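Local structure of CalS13 (Micromonospora echinospora, 4ZAS) at residues Ser78-Cys81 and Gly82-Leu86; Pro113-Glu117 and Gly118-Pro122; Gly199-Arg203 and Gly204-Gly208; Pro370-Asp373 and Arg374-Arg378. The protein probably transfers an amino group to a keto sugar nucleotide with pyridoxal phosphate as cofactor, and here holds dTDP-4-keto-6-deoxyglucose. All coordinates share one frame; numbering follows the deposited sequence.

Contact 1: Ser78-Cys81 and Gly82-Leu86; sequences SVNC and GTAGL
Cys81 sets its SG between its own backbone N and carbonyl carbon (chi1 59°), which folds the sulfur forward against Ala84, while Asn80 makes the same choice and brings OD1 to within 3.4 Å of Ala84 CB. The sulfur thereby serves as a helix cap: Cys81, at the N-cap position, accepts from Ala84 N at SG over 3.6 Å, with an N-H...S angle of 151°. SG also rests on Ala84 CB at 3.7 Å, so one atom both caps and packs. With an alanine in place of Cys81, the amide of Ala84 would probably lose its side-chain acceptor and a gap would open beside its methyl. The backbone adds the first helical bond, from Gly85 N to Cys81 O at 3.1 Å, and Val79 CG2 lies 3.8 Å from Gly85 CA. The example illustrates a feature of fold type I pyridoxal enzymes, a helix start presented to the cofactor phosphate: Gly82 N and Thr83 OG1 bond to the phosphate of the modified lysine at position 222. Behind this cap, strand 76-79 pairs with strand 230-233 through Val79 and Gly230, and helix 82-94 sets Leu86 against strand 189-193 and Thr83 against Pro122 of helix 121-125.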
loop_
_atom_site.group_PDB
_atom_site.type_symbol
_atom_site.label_atom_id
_atom_site.label_comp_id
_atom_site.label_asym_id
_atom_site.label_seq_id
_atom_site.Cartn_x
_atom_site.Cartn_y
_atom_site.Cartn_z
ATOM N N SER A 78 1.313 1.448 12.795
ATOM C CA SER A 78 2.042 0.735 11.739
ATOM C C SER A 78 1.304 0.865 10.386
ATOM O O SER A 78 0.074 1.087 10.343
ATOM C CB SER A 78 2.232 -0.743 12.111
ATOM O OG SER A 78 0.978 -1.431 12.213
ATOM N N VAL A 79 2.067 0.798 9.290
ATOM C CA VAL A 79 1.512 0.880 7.931
ATOM C C VAL A 79 2.325 -0.049 7.030
ATOM O O VAL A 79 3.374 -0.527 7.440
ATOM C CB VAL A 79 1.515 2.321 7.378
ATOM C CG1 VAL A 79 0.352 3.172 7.938
ATOM C CG2 VAL A 79 2.884 2.976 7.615
ATOM N N ASN A 80 1.858 -0.295 5.803
ATOM C CA ASN A 80 2.469 -1.341 4.980
ATOM C C ASN A 80 3.719 -0.856 4.216
ATOM O O ASN A 80 4.341 -1.644 3.507
ATOM C CB ASN A 80 1.432 -2.004 4.020
ATOM C CG ASN A 80 0.751 -1.025 3.064
ATOM O OD1 ASN A 80 1.042 0.170 3.030
ATOM N ND2 ASN A 80 -0.156 -1.561 2.248
ATOM N N CYS A 81 4.042 0.434 4.337
ATOM C CA CYS A 81 5.336 1.013 3.914
ATOM C C CYS A 81 5.443 2.473 4.354
ATOM O O CYS A 81 4.444 3.088 4.737
ATOM C CB CYS A 81 5.555 0.926 2.396
ATOM S SG CYS A 81 4.340 1.728 1.371
ATOM N N GLY A 82 6.653 3.030 4.268
ATOM C CA GLY A 82 6.904 4.404 4.660
ATOM C C GLY A 82 6.185 5.430 3.801
ATOM O O GLY A 82 5.694 6.447 4.294
ATOM N N THR A 83 6.136 5.179 2.501
ATOM C CA THR A 83 5.457 6.074 1.579
ATOM C C THR A 83 3.965 6.164 1.937
ATOM O O THR A 83 3.350 7.235 1.864
ATOM C CB THR A 83 5.627 5.599 0.142
ATOM O OG1 THR A 83 7.008 5.322 -0.115
ATOM C CG2 THR A 83 5.120 6.632 -0.828
ATOM N N ALA A 84 3.381 5.026 2.312
ATOM C CA ALA A 84 1.987 5.011 2.747
ATOM C C ALA A 84 1.850 5.792 4.057
ATOM O O ALA A 84 0.840 6.461 4.259
ATOM C CB ALA A 84 1.471 3.588 2.899
ATOM N N GLY A 85 2.853 5.718 4.940
ATOM C CA GLY A 85 2.843 6.529 6.146
ATOM C C GLY A 85 2.749 8.015 5.785
ATOM O O GLY A 85 1.977 8.775 6.382
ATOM N N LEU A 86 3.513 8.429 4.774
ATOM C CA LEU A 86 3.487 9.820 4.342
ATOM C C LEU A 86 2.163 10.149 3.675
ATOM O O LEU A 86 1.610 11.233 3.890
ATOM C CB LEU A 86 4.654 10.137 3.391
ATOM C CG LEU A 86 6.025 10.208 4.072
ATOM C CD1 LEU A 86 7.146 9.938 3.083
ATOM C CD2 LEU A 86 6.228 11.542 4.754
#

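Contact 2: Pro113-Glu117 and Gly118-Pro122. With T46 (dTDP-4-keto-6-deoxyglucose), chain H.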
loop_
_atom_site.group_PDB
_atom_site.type_symbol
_atom_site.label_atom_id
_atom_site.label_comp_id
_atom_site.label_asym_id
_atom_site.label_seq_id
_atom_site.Cartn_x
_atom_site.Cartn_y
_atom_site.Cartn_z
ATOM N N PRO A 113 13.664 18.623 -2.148
ATOM C CA PRO A 113 13.815 17.771 -3.330
ATOM C C PRO A 113 14.961 16.767 -3.206
ATOM O O PRO A 113 15.022 15.809 -3.994
ATOM C CB PRO A 113 14.076 18.780 -4.458
ATOM C CG PRO A 113 14.603 19.947 -3.803
ATOM C CD PRO A 113 14.102 19.998 -2.397
ATOM N N LEU A 114 15.833 16.964 -2.218
ATOM C CA LEU A 114 16.928 16.027 -1.976
ATOM C C LEU A 114 16.453 14.933 -1.033
ATOM O O LEU A 114 16.593 15.019 0.197
ATOM C CB LEU A 114 18.158 16.754 -1.413
ATOM C CG LEU A 114 19.408 15.902 -1.169
ATOM C CD1 LEU A 114 19.656 15.069 -2.375
ATOM C CD2 LEU A 114 20.615 16.801 -0.919
ATOM N N THR A 115 15.910 13.885 -1.634
ATOM C CA THR A 115 15.288 12.816 -0.876
ATOM C C THR A 115 14.800 11.762 -1.844
ATOM O O THR A 115 14.888 11.947 -3.062
ATOM C CB THR A 115 14.093 13.347 -0.015
ATOM O OG1 THR A 115 13.548 12.299 0.802
ATOM C CG2 THR A 115 13.007 13.924 -0.910
ATOM N N PHE A 116 14.309 10.652 -1.300
ATOM C CA PHE A 116 13.644 9.627 -2.103
ATOM C C PHE A 116 12.307 10.165 -2.598
ATOM O O PHE A 116 11.626 10.892 -1.858
ATOM C CB PHE A 116 13.433 8.353 -1.280
ATOM C CG PHE A 116 12.797 7.231 -2.042
ATOM C CD1 PHE A 116 13.414 6.695 -3.156
ATOM C CD2 PHE A 116 11.583 6.687 -1.620
ATOM C CE1 PHE A 116 12.835 5.637 -3.843
ATOM C CE2 PHE A 116 10.998 5.643 -2.305
ATOM C CZ PHE A 116 11.632 5.109 -3.407
ATOM N N GLU A 117 11.928 9.811 -3.820
ATOM C CA GLU A 117 10.655 10.274 -4.386
ATOM C C GLU A 117 9.431 9.892 -3.530
ATOM O O GLU A 117 8.425 10.596 -3.536
ATOM C CB GLU A 117 10.455 9.731 -5.807
ATOM C CG GLU A 117 11.336 10.382 -6.879
ATOM C CD GLU A 117 12.734 9.765 -7.038
ATOM O OE1 GLU A 117 13.149 8.899 -6.235
ATOM O OE2 GLU A 117 13.402 10.134 -8.021
ATOM N N GLY A 118 9.523 8.808 -2.764
ATOM C CA GLY A 118 8.431 8.415 -1.885
ATOM C C GLY A 118 8.077 9.491 -0.877
ATOM O O GLY A 118 6.977 9.532 -0.329
ATOM N N THR A 119 9.022 10.383 -0.629
ATOM C CA THR A 119 8.774 11.507 0.250
ATOM C C THR A 119 7.763 12.458 -0.364
ATOM O O THR A 119 6.883 12.951 0.318
ATOM C CB THR A 119 10.075 12.267 0.548
ATOM O OG1 THR A 119 10.991 11.387 1.214
ATOM C CG2 THR A 119 9.808 13.490 1.432
ATOM N N ASN A 120 7.852 12.682 -1.664
ATOM C CA ASN A 120 7.147 13.808 -2.253
ATOM C C ASN A 120 5.899 13.453 -3.085
ATOM O O ASN A 120 4.940 14.228 -3.130
ATOM C CB ASN A 120 8.121 14.605 -3.121
ATOM C CG ASN A 120 9.195 15.292 -2.301
ATOM O OD1 ASN A 120 8.915 15.858 -1.249
ATOM N ND2 ASN A 120 10.434 15.241 -2.780
ATOM N N TRP A 121 5.885 12.293 -3.727
ATOM C CA TRP A 121 4.719 11.950 -4.530
ATOM C C TRP A 121 3.427 11.837 -3.723
ATOM O O TRP A 121 2.368 12.146 -4.259
ATOM C CB TRP A 121 4.953 10.660 -5.312
ATOM C CG TRP A 121 6.054 10.687 -6.390
ATOM C CD1 TRP A 121 6.533 9.601 -7.059
ATOM C CD2 TRP A 121 6.794 11.822 -6.904
ATOM N NE1 TRP A 121 7.508 9.972 -7.945
ATOM C CE2 TRP A 121 7.690 11.326 -7.874
ATOM C CE3 TRP A 121 6.793 13.199 -6.637
ATOM C CZ2 TRP A 121 8.567 12.153 -8.583
ATOM C CZ3 TRP A 121 7.668 14.021 -7.347
ATOM C CH2 TRP A 121 8.542 13.493 -8.301
ATOM N N PRO A 122 3.496 11.410 -2.446
ATOM C CA PRO A 122 2.291 11.494 -1.609
ATOM C C PRO A 122 1.722 12.901 -1.496
ATOM O O PRO A 122 0.522 13.036 -1.235
ATOM C CB PRO A 122 2.770 11.009 -0.247
ATOM C CG PRO A 122 3.808 10.024 -0.575
ATOM C CD PRO A 122 4.519 10.565 -1.804
HETATM C C4 T46 H . 14.519 3.886 -1.265
HETATM C C5 T46 H . 16.003 4.110 -1.687
HETATM C C6 T46 H . 16.539 5.252 -0.878
HETATM C C21 T46 H . 19.191 -6.142 -1.228
HETATM O O21 T46 H . 20.214 -6.734 -1.054
HETATM N N31 T46 H . 17.817 -6.710 -0.901
HETATM C C41 T46 H . 16.584 -5.961 -1.123
HETATM O O41 T46 H . 15.547 -6.455 -0.846
HETATM C C51 T46 H . 16.623 -4.610 -1.676
HETATM C C5A T46 H . 15.286 -3.840 -1.894
HETATM C C61 T46 H . 17.927 -4.000 -2.013
HETATM N N11 T46 H . 19.178 -4.734 -1.796
HETATM C C1, T46 H . 20.516 -4.175 -2.124
HETATM C C2, T46 H . 20.648 -4.123 -3.469
HETATM C C3, T46 H . 21.283 -2.658 -3.854
HETATM O O3, T46 H . 22.721 -2.847 -4.039
HETATM O O4, T46 H . 20.734 -2.787 -1.577
HETATM C C4, T46 H . 21.069 -1.863 -2.874
HETATM C C5, T46 H . 19.883 -0.918 -3.167
HETATM O O5, T46 H . 18.800 -1.696 -3.693
HETATM P P T46 H . 17.698 -0.925 -4.669
HETATM O O1P T46 H . 17.953 -1.303 -6.121
HETATM O O2P T46 H . 16.305 -1.329 -4.243
HETATM O OPP T46 H . 17.901 0.720 -4.412
HETATM P P2 T46 H . 16.780 1.936 -4.737
HETATM O O4P T46 H . 17.486 3.242 -5.085
HETATM O O3P T46 H . 15.898 1.483 -5.884
HETATM O O1 T46 H . 15.789 2.195 -3.445
HETATM C C1 T46 H . 16.176 1.770 -2.197
HETATM C C2 T46 H . 14.889 1.396 -1.526
HETATM O O2 T46 H . 14.323 0.244 -2.235
HETATM C C3 T46 H . 13.958 2.534 -1.661
HETATM O O3 T46 H . 12.739 2.271 -0.906
HETATM O O4 T46 H . 13.895 4.726 -0.728
HETATM O O5 T46 H . 16.821 2.910 -1.525
#
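Glu117 and Trp121 extend together from the backbone, with Glu117 CB over the face of the indole, 3.9 Å from the centroid of its five-membered ring: a CH-pi contact. The carboxylate is turned 55° from the ring plane, its OE2 bonding to His359 and to Tyr262 of the second subunit. Thr115 and Thr119 meet at a slant instead; with Thr115 OG1 anti to the backbone N (chi1 -176°), it donates to Thr119 OG1 over 2.7 Å, and that hydroxyl is also bonded to Asp193. Thr115 CG2 touches Asn120 ND2 at 3.4 Å, an amide nitrogen bonded to Asn356 OD1. Phe116 turns a face to the sugar of dTDP-4-keto-6-deoxyglucose, whose O4 sits 2.9 Å above the ring plane, over its centre; the ring also meets that of Trp248 of the second subunit, planes about 50° apart. Were Phe116 cut back to an alanine, the sugar O4 would probably lose its aromatic floor and a gap would open toward Trp248. The backbone turns tightly here, Glu117 O receiving both Asn120 N and Trp121 N. The stretch thus leads from strand 108-111 into helix 121-125, with Thr119 against strand 155-161, Asn120 against strand 129-132 and Pro122 against Leu90 of helix 82-94.

Contact 3: Gly199-Arg203 and Gly204-Gly208; sequences GATYR and GAPLG
Tyr202 carries the aliphatic CG of Arg203 over one face of its ring, 3.3 Å from the plane and nearer the ring's edge than its middle, and meets the ring of His210 edge-to-face; across the turn, its CB touches Leu207 CD2 at 3.8 Å. Tyr202 swings its ring opposite the backbone N (chi1 174°), which carries the phenol away from the opposing strand to Asn171 N, the partner of its OH. The guanidinium of Arg203, at the far end of a bent chain, forms a salt bridge with Asp320. These side chains decorate a two-residue beta hairpin, closed by a type I' turn from Tyr202 to Ala205, in which Arg203 and Gly204 both take positive phi. Tyr202 and Ala205 form the hydrogen-bonded pair: Tyr202 N reaches Ala205 O at 2.8 Å and Ala205 N reaches Tyr202 O at 3.1 Å. Thr201 and Pro206 follow as the non-hydrogen-bonded pair, CA to CA 4.3 Å, with Thr201 OG1 packed against the Ala205-Pro206 peptide, 3.5 Å from Ala205 C. One step further, Leu207 N gives only a weak bond to Ala200 O at 3.5 Å. Leu207 CD1 lies on Ala200 CB at 3.7 Å, and the leucine also packs on Leu170 of helix 170-180.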
loop_
_atom_site.group_PDB
_atom_site.type_symbol
_atom_site.label_atom_id
_atom_site.label_comp_id
_atom_site.label_asym_id
_atom_site.label_seq_id
_atom_site.Cartn_x
_atom_site.Cartn_y
_atom_site.Cartn_z
ATOM N N GLY A 199 16.699 5.077 15.217
ATOM C CA GLY A 199 17.802 5.095 16.154
ATOM C C GLY A 199 18.364 6.491 16.317
ATOM O O GLY A 199 19.060 6.791 17.294
ATOM N N ALA A 200 18.088 7.353 15.346
ATOM C CA ALA A 200 18.615 8.708 15.417
ATOM C C ALA A 200 18.047 9.398 16.645
ATOM O O ALA A 200 16.917 9.130 17.062
ATOM C CB ALA A 200 18.294 9.490 14.151
ATOM N N THR A 201 18.856 10.265 17.238
ATOM C CA THR A 201 18.478 10.957 18.454
ATOM C C THR A 201 18.714 12.456 18.250
ATOM O O THR A 201 19.630 12.845 17.539
ATOM C CB THR A 201 19.253 10.387 19.662
ATOM O OG1 THR A 201 18.315 9.970 20.657
ATOM C CG2 THR A 201 20.229 11.383 20.264
ATOM N N TYR A 202 17.834 13.290 18.802
ATOM C CA TYR A 202 17.987 14.737 18.700
ATOM C C TYR A 202 17.761 15.441 20.033
ATOM O O TYR A 202 16.727 15.288 20.673
ATOM C CB TYR A 202 17.058 15.307 17.632
ATOM C CG TYR A 202 17.074 16.818 17.588
ATOM C CD1 TYR A 202 18.165 17.511 17.086
ATOM C CD2 TYR A 202 15.993 17.552 18.044
ATOM C CE1 TYR A 202 18.174 18.899 17.047
ATOM C CE2 TYR A 202 15.993 18.935 18.008
ATOM C CZ TYR A 202 17.080 19.604 17.516
ATOM O OH TYR A 202 17.061 20.982 17.493
ATOM N N ARG A 203 18.756 16.209 20.450
ATOM C CA ARG A 203 18.723 16.869 21.735
ATOM C C ARG A 203 18.479 15.873 22.859
ATOM O O ARG A 203 17.845 16.184 23.849
ATOM C CB ARG A 203 17.638 17.942 21.721
ATOM C CG ARG A 203 17.952 19.082 20.777
ATOM C CD ARG A 203 18.203 20.271 21.606
ATOM N NE ARG A 203 19.480 20.898 21.358
ATOM C CZ ARG A 203 19.980 21.834 22.146
ATOM N NH1 ARG A 203 19.314 22.191 23.236
ATOM N NH2 ARG A 203 21.148 22.379 21.863
ATOM N N GLY A 204 19.037 14.681 22.717
ATOM C CA GLY A 204 18.975 13.691 23.774
ATOM C C GLY A 204 17.769 12.771 23.729
ATOM O O GLY A 204 17.701 11.808 24.478
ATOM N N ALA A 205 16.805 13.070 22.863
ATOM C CA ALA A 205 15.581 12.256 22.770
ATOM C C ALA A 205 15.394 11.719 21.362
ATOM O O ALA A 205 15.714 12.397 20.379
ATOM C CB ALA A 205 14.360 13.062 23.201
ATOM N N PRO A 206 14.839 10.508 21.251
ATOM C CA PRO A 206 14.582 9.923 19.931
ATOM C C PRO A 206 13.625 10.718 19.051
ATOM O O PRO A 206 12.763 11.447 19.530
ATOM C CB PRO A 206 13.987 8.535 20.266
ATOM C CG PRO A 206 13.707 8.536 21.715
ATOM C CD PRO A 206 14.648 9.534 22.337
ATOM N N LEU A 207 13.821 10.604 17.749
ATOM C CA LEU A 207 12.942 11.256 16.825
ATOM C C LEU A 207 11.576 10.624 16.994
ATOM O O LEU A 207 11.466 9.406 17.161
ATOM C CB LEU A 207 13.440 11.116 15.399
ATOM C CG LEU A 207 14.821 11.688 15.108
ATOM C CD1 LEU A 207 15.213 11.384 13.628
ATOM C CD2 LEU A 207 14.787 13.168 15.392
ATOM N N GLY A 208 10.543 11.460 16.957
ATOM C CA GLY A 208 9.192 11.027 17.257
ATOM C C GLY A 208 8.680 11.646 18.542
ATOM O O GLY A 208 7.497 11.508 18.876
#

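Contact 4: Pro370-Asp373 and Arg374-Arg378; sequences PGLD and RVADR
Backbone bonds carry most of this helical turn, beginning with Arg374 N, which gives its main bond to Pro370 O at 2.9 Å and a weak one to Gly371 O. Leu372 O then receives two donors, Val375 N at 3.1 Å and Ala376 N at 2.9 Å, accepting at three- and four-residue spacing together. Water forms the next links: one molecule donates to Asp373 O at 2.8 Å and accepts from Asp377 N, bridging the two backbones, and a second water joins Asp373 O to Asp377 OD2. Among the polar side chains, Arg378 folds back so that NH1 donates to Arg374 O at 2.8 Å, nearly in the guanidinium plane, while NH2 forms a salt bridge with Glu313. Asp373 has its own salt bridge, to Arg355. The apolar contacts are looser. Leu372 brings CD1 to 4.4 Å from both Val375 CG2 and Ala376 CB. Asp134 accepts from the amides of Gly371 and Leu372 at the helix start, Val375 packs on strand 328-332, and the backbone of Arg378 bonds to Val332 of that strand just ahead of strand 379-382.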
loop_
_atom_site.group_PDB
_atom_site.type_symbol
_atom_site.label_atom_id
_atom_site.label_comp_id
_atom_site.label_asym_id
_atom_site.label_seq_id
_atom_site.Cartn_x
_atom_site.Cartn_y
_atom_site.Cartn_z
ATOM N N PRO A 370 19.777 27.429 -5.351
ATOM C CA PRO A 370 21.234 27.541 -5.507
ATOM C C PRO A 370 22.011 26.630 -4.549
ATOM O O PRO A 370 23.060 26.082 -4.908
ATOM C CB PRO A 370 21.502 29.022 -5.220
ATOM C CG PRO A 370 20.351 29.468 -4.391
ATOM C CD PRO A 370 19.171 28.677 -4.858
ATOM N N GLY A 371 21.493 26.468 -3.340
ATOM C CA GLY A 371 22.132 25.589 -2.387
ATOM C C GLY A 371 22.157 24.161 -2.902
ATOM O O GLY A 371 23.192 23.495 -2.833
ATOM N N LEU A 372 21.026 23.693 -3.432
ATOM C CA LEU A 372 20.947 22.337 -3.969
ATOM C C LEU A 372 21.842 22.228 -5.177
ATOM O O LEU A 372 22.555 21.242 -5.334
ATOM C CB LEU A 372 19.503 21.938 -4.314
ATOM C CG LEU A 372 19.333 20.525 -4.896
ATOM C CD1 LEU A 372 19.845 19.424 -3.973
ATOM C CD2 LEU A 372 17.866 20.275 -5.199
ATOM N N ASP A 373 21.830 23.259 -6.013
ATOM C CA ASP A 373 22.707 23.320 -7.186
ATOM C C ASP A 373 24.172 23.126 -6.772
ATOM O O ASP A 373 24.946 22.488 -7.475
ATOM C CB ASP A 373 22.515 24.659 -7.911
ATOM C CG ASP A 373 21.163 24.759 -8.627
ATOM O OD1 ASP A 373 20.519 23.714 -8.871
ATOM O OD2 ASP A 373 20.721 25.891 -8.914
ATOM N N ARG A 374 24.533 23.673 -5.614
ATOM C CA ARG A 374 25.910 23.654 -5.145
ATOM C C ARG A 374 26.377 22.255 -4.686
ATOM O O ARG A 374 27.591 22.002 -4.647
ATOM C CB ARG A 374 26.078 24.683 -4.014
ATOM C CG ARG A 374 27.495 25.176 -3.853
ATOM C CD ARG A 374 27.913 25.702 -5.219
ATOM N NE ARG A 374 29.252 26.276 -5.287
ATOM C CZ ARG A 374 29.949 26.356 -6.420
ATOM N NH1 ARG A 374 29.421 25.865 -7.537
ATOM N NH2 ARG A 374 31.166 26.898 -6.445
ATOM N N VAL A 375 25.445 21.347 -4.361
ATOM C CA VAL A 375 25.838 19.992 -3.925
ATOM C C VAL A 375 25.358 18.812 -4.801
ATOM O O VAL A 375 25.903 17.710 -4.694
ATOM C CB VAL A 375 25.385 19.716 -2.477
ATOM C CG1 VAL A 375 26.045 20.672 -1.540
ATOM C CG2 VAL A 375 23.888 19.781 -2.360
ATOM N N ALA A 376 24.366 19.032 -5.659
ATOM C CA ALA A 376 23.702 17.932 -6.376
ATOM C C ALA A 376 24.663 17.043 -7.160
ATOM O O ALA A 376 24.514 15.825 -7.145
ATOM C CB ALA A 376 22.635 18.479 -7.304
ATOM N N ASP A 377 25.663 17.647 -7.807
ATOM C CA ASP A 377 26.623 16.893 -8.623
ATOM C C ASP A 377 27.864 16.465 -7.830
ATOM O O ASP A 377 28.786 15.869 -8.384
ATOM C CB ASP A 377 27.052 17.708 -9.846
ATOM C CG ASP A 377 25.871 18.196 -10.669
ATOM O OD1 ASP A 377 24.917 17.405 -10.855
ATOM O OD2 ASP A 377 25.907 19.352 -11.154
ATOM N N ARG A 378 27.888 16.785 -6.539
ATOM C CA ARG A 378 29.045 16.481 -5.699
ATOM C C ARG A 378 28.705 15.421 -4.633
ATOM O O ARG A 378 29.591 14.721 -4.142
ATOM C CB ARG A 378 29.581 17.764 -5.047
ATOM C CG ARG A 378 30.204 18.757 -6.028
ATOM C CD ARG A 378 30.379 20.141 -5.406
ATOM N NE ARG A 378 31.188 20.114 -4.194
ATOM C CZ ARG A 378 30.796 20.604 -3.020
ATOM N NH1 ARG A 378 29.606 21.189 -2.897
ATOM N NH2 ARG A 378 31.605 20.528 -1.968
HETATM O O HOH W 1 24.083 20.976 -9.994
HETATM O O HOH W 2 26.819 20.447 -7.467
#

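Read from the N terminus, the four contacts come in series, none nesting in or crossing another, since each joins neighbours along the chain. Contact 1 turns from strand 76-79 of the large sheet into a helix; contact 2 lies in the loop that leads from the inner strand 108-111 to helix 121-125. These two meet directly, Leu86 CD1 lying 3.4 Å from Gly118 O, and both also touch the second subunit. Contact 3 closes a small hairpin whose sheet is completed by strand 321-322; it stands apart, its nearest atoms about 13 Å from those of contacts 1 and 2. Contact 4, far along the sequence, returns to contact 2 where Leu372 CD2 packs on Pro113 CG, joining a late surface helix to the loop beside the sugar.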